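Local structure of enoyl-CoA hydratase subunit II (Geobacillus kaustophilus, 2EJ5) at residues 77-80 and 81-85. The protein probably catalyses the hydration of enoyl-CoA thioesters, as crotonase-fold hydratases do, and may act in the breakdown of phenylacetic acid. Numbering follows the deposited sequence.
Sequences DVLR and SRYAP
Tyr83 packs against Leu79 and Val78, four and five residues earlier on helix 75-92 of this crotonase-fold subunit, where a wider pi-type turn interrupts the alpha-helical pattern. Its CB lies 3.9 Å from Leu79 CD2, and CG and CD2 remain beside that same methyl. With CG anti to the carbonyl carbon (chi1 -76°), the ring extends alongside Val78, bringing CE2 4.0 Å from Val78 CG1; CE2 also lies over one face of the Arg82 guanidinium, offset toward its rim. At the tip, OH is hydrogen-bonded to Glu64, which also forms a salt bridge with Arg82 NH2. Tyrosine suits this buried place by joining an apolar ring to a polar tip; a leucine here would probably leave Glu64 without its hydroxyl partner and the guanidinium without a ring against its face. Branched Val78 offers CG1 to both neighbours, 3.8 Å from Arg82 NH1. Leu79 O takes the Ala84 N-H at 2.9 Å, nearly in line with the carbonyl, plus a weak bond from Tyr83 N. Pro85, with no N-H to offer, sets CD against Arg80 O where the helix kinks. On the exposed side, small Ser81 folds its hydroxyl back onto its own helix: OG donates to Asp77 O at 2.6 Å, while Ser81 N reaches that oxygen from the opposite face of the carbonyl plane.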
loop_
_atom_site.group_PDB
_atom_site.type_symbol
_atom_site.label_atom_id
_atom_site.label_comp_id
_atom_site.label_asym_id
_atom_site.label_seq_id
_atom_site.Cartn_x
_atom_site.Cartn_y
_atom_site.Cartn_z
ATOM N N ASP A 77 -10.470 25.277 -12.619
ATOM C CA ASP A 77 -10.952 26.349 -11.753
ATOM C C ASP A 77 -12.044 25.830 -10.832
ATOM O O ASP A 77 -12.089 26.212 -9.675
ATOM C CB ASP A 77 -11.515 27.529 -12.593
ATOM C CG ASP A 77 -10.439 28.206 -13.477
ATOM O OD1 ASP A 77 -9.235 28.195 -13.075
ATOM O OD2 ASP A 77 -10.804 28.744 -14.567
ATOM N N VAL A 78 -12.954 25.007 -11.366
ATOM C CA VAL A 78 -13.968 24.349 -10.530
ATOM C C VAL A 78 -13.242 23.633 -9.358
ATOM O O VAL A 78 -13.477 23.925 -8.178
ATOM C CB VAL A 78 -14.841 23.370 -11.372
ATOM C CG1 VAL A 78 -15.637 22.428 -10.482
ATOM C CG2 VAL A 78 -15.785 24.151 -12.278
ATOM N N LEU A 79 -12.289 22.773 -9.685
ATOM C CA LEU A 79 -11.533 22.060 -8.649
ATOM C C LEU A 79 -10.775 22.949 -7.658
ATOM O O LEU A 79 -10.918 22.774 -6.433
ATOM C CB LEU A 79 -10.605 21.005 -9.269
ATOM C CG LEU A 79 -11.355 19.758 -9.744
ATOM C CD1 LEU A 79 -10.523 18.975 -10.757
ATOM C CD2 LEU A 79 -11.793 18.862 -8.544
ATOM N N ARG A 80 -9.977 23.905 -8.143
ATOM C CA ARG A 80 -9.171 24.695 -7.207
ATOM C C ARG A 80 -10.005 25.650 -6.372
ATOM O O ARG A 80 -9.671 25.919 -5.222
ATOM C CB ARG A 80 -7.951 25.378 -7.868
ATOM C CG ARG A 80 -8.208 26.631 -8.645
ATOM C CD ARG A 80 -6.863 27.251 -9.158
ATOM N NE ARG A 80 -5.973 26.254 -9.766
ATOM C CZ ARG A 80 -6.067 25.823 -11.022
ATOM N NH1 ARG A 80 -7.013 26.292 -11.824
ATOM N NH2 ARG A 80 -5.211 24.920 -11.481
ATOM N N SER A 81 -11.108 26.148 -6.917
ATOM C CA SER A 81 -11.861 27.158 -6.166
ATOM C C SER A 81 -12.937 26.597 -5.231
ATOM O O SER A 81 -13.183 27.158 -4.165
ATOM C CB SER A 81 -12.489 28.161 -7.120
ATOM O OG SER A 81 -13.493 27.510 -7.857
ATOM N N ARG A 82 -13.565 25.502 -5.637
ATOM C CA ARG A 82 -14.623 24.849 -4.864
ATOM C C ARG A 82 -14.137 23.636 -4.041
ATOM O O ARG A 82 -14.370 23.561 -2.809
ATOM C CB ARG A 82 -15.742 24.410 -5.811
ATOM C CG ARG A 82 -16.602 25.575 -6.381
ATOM C CD ARG A 82 -17.545 25.081 -7.498
ATOM N NE ARG A 82 -18.290 23.914 -7.056
ATOM C CZ ARG A 82 -18.986 23.089 -7.827
ATOM N NH1 ARG A 82 -19.089 23.272 -9.140
ATOM N NH2 ARG A 82 -19.579 22.035 -7.281
ATOM N N TYR A 83 -13.497 22.676 -4.722
ATOM C CA TYR A 83 -13.204 21.361 -4.108
ATOM C C TYR A 83 -11.950 21.362 -3.242
ATOM O O TYR A 83 -11.930 20.723 -2.213
ATOM C CB TYR A 83 -13.112 20.263 -5.181
ATOM C CG TYR A 83 -14.429 19.812 -5.728
ATOM C CD1 TYR A 83 -15.073 18.673 -5.221
ATOM C CD2 TYR A 83 -15.064 20.531 -6.756
ATOM C CE1 TYR A 83 -16.321 18.249 -5.715
ATOM C CE2 TYR A 83 -16.320 20.111 -7.263
ATOM C CZ TYR A 83 -16.935 18.976 -6.733
ATOM O OH TYR A 83 -18.132 18.556 -7.267
ATOM N N ALA A 84 -10.897 22.063 -3.668
ATOM C CA ALA A 84 -9.640 22.134 -2.899
ATOM C C ALA A 84 -9.818 22.602 -1.437
ATOM O O ALA A 84 -9.340 21.922 -0.526
ATOM C CB ALA A 84 -8.550 22.962 -3.652
ATOM N N PRO A 85 -10.533 23.724 -1.193
ATOM C CA PRO A 85 -10.771 24.129 0.207
ATOM C C PRO A 85 -11.506 23.086 1.079
ATOM O O PRO A 85 -11.188 22.951 2.283
ATOM C CB PRO A 85 -11.635 25.389 0.072
ATOM C CG PRO A 85 -11.310 25.930 -1.265
ATOM C CD PRO A 85 -11.125 24.703 -2.132
#